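Local coordinates for cortical-lytic enzyme (Clostridium perfringens, PDB 5JIP), which probably hydrolyses the glycan strands of spore-cortex peptidoglycan as a family 25 muramidase with lysozyme activity during germination, at residues A[180-185]-A[204-209]; A[148-153]-A[173-178]. All blocks are in the same frame, centred on the assembly; numbering follows the deposited sequence.

Interaction 1: residues A[180-185]-A[204-209]; sequences YTRIPS and FTDEGK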
loop_
_atom_site.group_PDB
_atom_site.type_symbol
_atom_site.label_atom_id
_atom_site.label_comp_id
_atom_site.label_asym_id
_atom_site.label_seq_id
_atom_site.Cartn_x
_atom_site.Cartn_y
_atom_site.Cartn_z
ATOM N N TYR A 180 11.812 1.054 -29.766
ATOM C CA TYR A 180 11.932 -0.066 -30.694
ATOM C C TYR A 180 13.396 -0.449 -30.893
ATOM O O TYR A 180 14.211 0.379 -31.315
ATOM C CB TYR A 180 11.274 0.308 -32.028
ATOM C CG TYR A 180 9.802 0.645 -31.921
ATOM C CD1 TYR A 180 9.052 0.268 -30.810
ATOM C CD2 TYR A 180 9.162 1.322 -32.936
ATOM C CE1 TYR A 180 7.695 0.577 -30.733
ATOM C CE2 TYR A 180 7.860 1.624 -32.880
ATOM C CZ TYR A 180 7.108 1.262 -31.782
ATOM O OH TYR A 180 5.780 1.612 -31.775
ATOM N N THR A 181 13.721 -1.711 -30.602
ATOM C CA THR A 181 15.085 -2.189 -30.794
ATOM C C THR A 181 15.475 -2.284 -32.278
ATOM O O THR A 181 16.671 -2.336 -32.589
ATOM C CB THR A 181 15.247 -3.538 -30.091
ATOM O OG1 THR A 181 14.254 -4.454 -30.547
ATOM C CG2 THR A 181 15.102 -3.370 -28.592
ATOM N N ARG A 182 14.507 -2.273 -33.195
ATOM C CA ARG A 182 14.807 -2.280 -34.629
ATOM C C ARG A 182 15.461 -0.986 -35.110
ATOM O O ARG A 182 15.997 -0.955 -36.228
ATOM C CB ARG A 182 13.526 -2.543 -35.455
ATOM C CG ARG A 182 12.529 -1.384 -35.532
ATOM C CD ARG A 182 11.464 -1.581 -36.611
ATOM N NE ARG A 182 10.400 -0.574 -36.545
ATOM C CZ ARG A 182 10.463 0.651 -37.061
ATOM N NH1 ARG A 182 11.556 1.064 -37.696
ATOM N NH2 ARG A 182 9.434 1.480 -36.919
ATOM N N ILE A 183 15.429 0.078 -34.312
ATOM C CA ILE A 183 16.046 1.346 -34.676
ATOM C C ILE A 183 17.485 1.316 -34.155
ATOM O O ILE A 183 17.681 1.272 -32.930
ATOM C CB ILE A 183 15.257 2.532 -34.115
ATOM C CG1 ILE A 183 13.846 2.540 -34.733
ATOM C CG2 ILE A 183 15.957 3.856 -34.433
ATOM C CD1 ILE A 183 12.892 3.419 -34.028
ATOM N N PRO A 184 18.491 1.297 -35.026
ATOM C CA PRO A 184 19.866 1.060 -34.548
ATOM C C PRO A 184 20.366 2.113 -33.574
ATOM O O PRO A 184 21.162 1.792 -32.687
ATOM C CB PRO A 184 20.684 1.059 -35.847
ATOM C CG PRO A 184 19.691 0.701 -36.916
ATOM C CD PRO A 184 18.419 1.345 -36.499
ATOM N N SER A 185 19.933 3.362 -33.718
ATOM C CA SER A 185 20.387 4.415 -32.826
ATOM C C SER A 185 19.794 4.311 -31.425
ATOM O O SER A 185 20.274 5.008 -30.528
ATOM C CB SER A 185 20.028 5.772 -33.418
ATOM O OG SER A 185 18.630 6.000 -33.329
ATOM N N PHE A 204 8.323 -2.843 -27.503
ATOM C CA PHE A 204 9.661 -3.004 -28.059
ATOM C C PHE A 204 9.667 -3.183 -29.572
ATOM O O PHE A 204 10.737 -3.119 -30.183
ATOM C CB PHE A 204 10.391 -4.179 -27.375
ATOM C CG PHE A 204 9.744 -5.521 -27.593
ATOM C CD1 PHE A 204 8.766 -5.978 -26.713
ATOM C CD2 PHE A 204 10.099 -6.312 -28.669
ATOM C CE1 PHE A 204 8.151 -7.197 -26.905
ATOM C CE2 PHE A 204 9.477 -7.539 -28.875
ATOM C CZ PHE A 204 8.496 -7.974 -27.997
ATOM N N THR A 205 8.509 -3.370 -30.206
ATOM C CA THR A 205 8.478 -3.412 -31.655
ATOM C C THR A 205 7.096 -3.017 -32.129
ATOM O O THR A 205 6.111 -3.173 -31.405
ATOM C CB THR A 205 8.832 -4.804 -32.186
ATOM O OG1 THR A 205 8.863 -4.769 -33.606
ATOM C CG2 THR A 205 7.813 -5.814 -31.740
ATOM N N ASP A 206 7.050 -2.512 -33.356
ATOM C CA ASP A 206 5.817 -2.307 -34.095
ATOM C C ASP A 206 5.680 -3.292 -35.247
ATOM O O ASP A 206 4.713 -3.202 -36.008
ATOM C CB ASP A 206 5.745 -0.882 -34.637
ATOM C CG ASP A 206 6.919 -0.533 -35.552
ATOM O OD1 ASP A 206 7.923 -1.238 -35.536
ATOM O OD2 ASP A 206 6.840 0.485 -36.260
ATOM N N GLU A 207 6.606 -4.234 -35.370
ATOM C CA GLU A 207 6.702 -5.118 -36.523
ATOM C C GLU A 207 6.890 -6.545 -36.083
ATOM O O GLU A 207 7.580 -7.334 -36.736
ATOM C CB GLU A 207 7.859 -4.714 -37.428
ATOM C CG GLU A 207 7.716 -3.383 -38.029
ATOM C CD GLU A 207 8.812 -3.087 -39.024
ATOM O OE1 GLU A 207 9.954 -3.565 -38.835
ATOM O OE2 GLU A 207 8.503 -2.391 -40.007
ATOM N N GLY A 208 6.259 -6.926 -34.992
ATOM C CA GLY A 208 6.467 -8.242 -34.463
ATOM C C GLY A 208 5.672 -9.296 -35.206
ATOM O O GLY A 208 4.738 -9.008 -35.952
ATOM N N LYS A 209 6.067 -10.540 -34.989
ATOM C CA LYS A 209 5.367 -11.708 -35.524
ATOM C C LYS A 209 4.819 -12.513 -34.362
ATOM O O LYS A 209 5.585 -13.002 -33.517
ATOM C CB LYS A 209 6.307 -12.558 -36.381
ATOM C CG LYS A 209 5.703 -13.855 -36.908
ATOM C CD LYS A 209 6.776 -14.650 -37.673
ATOM C CE LYS A 209 6.199 -15.849 -38.412
ATOM N NZ LYS A 209 5.964 -17.012 -37.512
HETATM O O HOH W 1 11.714 -3.195 -32.743
#
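At the surface of the glycosyl hydrolase family 25 barrel, the type I turn Y180–I183, in the loop that follows strand 175-178, is held against strand 201-208 by an arginine–carboxylate network and an aromatic ring. R182 grips D206 side-on. NE donates to OD1 of D206 at 2.8 Å, on the syn lone pair and nearly straight (169°), while NH2 donates to D206 OD2 at 2.9 Å. Guanidinium and carboxylate planes lie only 15° apart, the geometry of a bidentate salt bridge. From CG to NE the R182 chain runs extended, which carries the charged group across to the carboxylate. A second acid, E207, comes from out of the guanidinium plane: its OE1 is 3.8 Å from R182 NE, a long, purely electrostatic partner.

The Y180 ring lies against both the backbone of 204-206 and the D206 carboxylate, Y180 CE2 to D206 CG 3.6 Å, with D206 N over the centre of one face at a height of 4.0 Å. Its hydroxyl is hydrogen-bonded to Q203. F204 O receives a weak bond from T181 N (3.3 Å, 151°) and a shorter one from a water at 2.7 Å; the same water accepts from R182 N, so the turn is tied to the F204 carbonyl directly and through solvent. E207 N donates to T205 OG1 at 2.9 Å, closing an ST turn where the chain turns its corner and the two acids emerge. The contact thus belongs to a surface loop that joins neighbouring parallel strands of this TIM-barrel-clan fold without an intervening helix, its turn fixed to the second strand by a bidentate salt bridge.

Interaction 2: residues A[148-153]-A[173-178]; sequences LYTGLF and MPLWIA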
loop_
_atom_site.group_PDB
_atom_site.type_symbol
_atom_site.label_atom_id
_atom_site.label_comp_id
_atom_site.label_asym_id
_atom_site.label_seq_id
_atom_site.Cartn_x
_atom_site.Cartn_y
_atom_site.Cartn_z
ATOM N N LEU A 148 -0.137 6.153 -19.075
ATOM C CA LEU A 148 0.330 6.959 -20.204
ATOM C C LEU A 148 1.184 6.116 -21.139
ATOM O O LEU A 148 2.135 5.451 -20.706
ATOM C CB LEU A 148 1.140 8.170 -19.730
ATOM C CG LEU A 148 1.674 9.064 -20.872
ATOM C CD1 LEU A 148 0.528 9.748 -21.512
ATOM C CD2 LEU A 148 2.694 10.059 -20.320
ATOM N N TYR A 149 0.815 6.108 -22.421
ATOM C CA TYR A 149 1.659 5.568 -23.467
ATOM C C TYR A 149 2.308 6.707 -24.245
ATOM O O TYR A 149 1.618 7.636 -24.690
ATOM C CB TYR A 149 0.879 4.689 -24.447
ATOM C CG TYR A 149 1.691 4.351 -25.686
ATOM C CD1 TYR A 149 1.815 5.260 -26.738
ATOM C CD2 TYR A 149 2.304 3.113 -25.828
ATOM C CE1 TYR A 149 2.560 4.976 -27.856
ATOM C CE2 TYR A 149 3.044 2.807 -26.995
ATOM C CZ TYR A 149 3.159 3.755 -27.998
ATOM O OH TYR A 149 3.871 3.505 -29.145
ATOM N N THR A 150 3.619 6.610 -24.443
ATOM C CA THR A 150 4.320 7.527 -25.314
ATOM C C THR A 150 5.645 6.885 -25.677
ATOM O O THR A 150 6.062 5.908 -25.065
ATOM C CB THR A 150 4.497 8.906 -24.640
ATOM O OG1 THR A 150 4.931 9.860 -25.612
ATOM C CG2 THR A 150 5.496 8.849 -23.557
ATOM N N GLY A 151 6.325 7.474 -26.673
ATOM C CA GLY A 151 7.604 6.978 -27.123
ATOM C C GLY A 151 8.790 7.708 -26.497
ATOM O O GLY A 151 8.686 8.857 -26.074
ATOM N N LEU A 152 9.929 7.007 -26.459
ATOM C CA LEU A 152 11.161 7.609 -25.960
ATOM C C LEU A 152 11.537 8.835 -26.781
ATOM O O LEU A 152 11.907 9.880 -26.225
ATOM C CB LEU A 152 12.291 6.574 -25.983
ATOM C CG LEU A 152 13.663 7.031 -25.430
ATOM C CD1 LEU A 152 13.517 7.531 -24.011
ATOM C CD2 LEU A 152 14.731 5.926 -25.482
ATOM N N PHE A 153 11.439 8.728 -28.105
ATOM C CA PHE A 153 11.734 9.873 -28.967
ATOM C C PHE A 153 10.864 11.071 -28.612
ATOM O O PHE A 153 11.363 12.197 -28.456
ATOM C CB PHE A 153 11.535 9.474 -30.422
ATOM C CG PHE A 153 11.758 10.595 -31.388
ATOM C CD1 PHE A 153 13.034 10.934 -31.778
ATOM C CD2 PHE A 153 10.690 11.312 -31.903
ATOM C CE1 PHE A 153 13.250 11.975 -32.660
ATOM C CE2 PHE A 153 10.904 12.349 -32.785
ATOM C CZ PHE A 153 12.184 12.673 -33.166
ATOM N N MET A 173 2.208 8.745 -13.038
ATOM C CA MET A 173 1.390 7.894 -13.895
ATOM C C MET A 173 2.107 6.576 -14.178
ATOM O O MET A 173 3.320 6.552 -14.339
ATOM C CB MET A 173 1.078 8.600 -15.220
ATOM C CG MET A 173 0.340 9.898 -15.037
ATOM S SD MET A 173 -0.131 10.597 -16.628
ATOM C CE MET A 173 -1.436 9.448 -17.142
ATOM N N PRO A 174 1.389 5.461 -14.278
ATOM C CA PRO A 174 2.019 4.278 -14.877
ATOM C C PRO A 174 2.465 4.629 -16.279
ATOM O O PRO A 174 1.749 5.317 -17.010
ATOM C CB PRO A 174 0.910 3.214 -14.868
ATOM C CG PRO A 174 -0.061 3.683 -13.849
ATOM C CD PRO A 174 -0.003 5.214 -13.898
ATOM N N LEU A 175 3.659 4.147 -16.642
ATOM C CA LEU A 175 4.268 4.425 -17.940
ATOM C C LEU A 175 4.314 3.184 -18.822
ATOM O O LEU A 175 4.897 2.153 -18.456
ATOM C CB LEU A 175 5.686 4.977 -17.780
ATOM C CG LEU A 175 6.452 5.229 -19.070
ATOM C CD1 LEU A 175 5.798 6.324 -19.865
ATOM C CD2 LEU A 175 7.877 5.561 -18.745
ATOM N N TRP A 176 3.750 3.327 -20.007
ATOM C CA TRP A 176 3.907 2.378 -21.108
ATOM C C TRP A 176 4.807 3.057 -22.142
ATOM O O TRP A 176 4.384 3.980 -22.851
ATOM C CB TRP A 176 2.531 2.021 -21.639
ATOM C CG TRP A 176 2.460 1.082 -22.799
ATOM C CD1 TRP A 176 3.477 0.406 -23.425
ATOM C CD2 TRP A 176 1.265 0.723 -23.468
ATOM N NE1 TRP A 176 2.969 -0.364 -24.443
ATOM C CE2 TRP A 176 1.613 -0.175 -24.503
ATOM C CE3 TRP A 176 -0.070 1.091 -23.307
ATOM C CZ2 TRP A 176 0.666 -0.708 -25.377
ATOM C CZ3 TRP A 176 -1.020 0.547 -24.170
ATOM C CH2 TRP A 176 -0.645 -0.334 -25.191
ATOM N N ILE A 177 6.067 2.661 -22.177
ATOM C CA ILE A 177 7.047 3.364 -22.990
ATOM C C ILE A 177 7.313 2.562 -24.249
ATOM O O ILE A 177 7.472 1.335 -24.212
ATOM C CB ILE A 177 8.359 3.642 -22.234
ATOM C CG1 ILE A 177 9.226 4.589 -23.072
ATOM C CG2 ILE A 177 9.075 2.340 -21.885
ATOM C CD1 ILE A 177 10.427 5.144 -22.336
ATOM N N ALA A 178 7.360 3.265 -25.369
ATOM C CA ALA A 178 7.743 2.669 -26.640
ATOM C C ALA A 178 9.200 3.010 -26.926
ATOM O O ALA A 178 9.573 4.184 -26.923
ATOM C CB ALA A 178 6.850 3.186 -27.758
#
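The ring edge of Y149 meets the indole face of W176 between strands 148-151 and 175-178. Y149 CD2 stands 3.4 Å above the indole plane, over its centre, and the Y149 ring and the five-membered ring of W176 are inclined at 84°, which defines a T-shaped (edge-to-face) pair. The parallel register sets Y149 opposite W176, so both project on the same side of the sheet, and with CG anti to the backbone N in each the rings come together there. Further along that side, the hydroxyl end of Y149 reaches the methyl of A178, OH to CB 3.3 Å.

Behind the rings runs a parallel ladder. L148 N donates to P174 O and W176 N to L148 O (2.8 Å, 170°); T150 N then bonds to W176 O and A178 N to T150 O. L152 N adds a last rung to A178 O at 2.9 Å, where helix 152-157 begins after the N-cap G151. The strand axes approach to 4.7 Å and differ in direction by 20°. On the side of L148 and I177, the methyl CE of M173 packs on L148 CB at 3.9 Å, and the L152 and I177 side chains meet through their CD1 atoms at 4.2 Å.

In the second shell, Q203 OE1 bonds the Y149 hydroxyl and N220 OD1 the W176 NE1, while Y39 meets the indole ring. T150 OG1 bonds V114 O, just past strand 111-113 of the same chain. The polar ends of these buried side chains are therefore satisfied from outside the pair. The aromatic contact itself probably rests on dispersion and a favourable C-H/pi electrostatic term, while the five backbone bonds set the strand register.

In the fold
Interaction 2 comes first along the chain: strand 175-178, its second partner, leads directly into the turn of interaction 1, whose other side is strand 201-208, the next neighbour in the same barrel sheet. Their centres lie 15 Å apart, yet they touch, with Y180 OH packing 3.8 Å from Y149 OH, and Q203 OE1 joins them as a shared acceptor. A bound MES, probably from the crystallisation liquor, comes within about 4 Å of the Y180 side chain and about 3 Å of that of Y149, accepting from Y180 N and F153 N, consistent with a pocket here. Magnesium is elsewhere, about 10 Å from the P174 side chain of interaction 2; interaction 1 lies away from it.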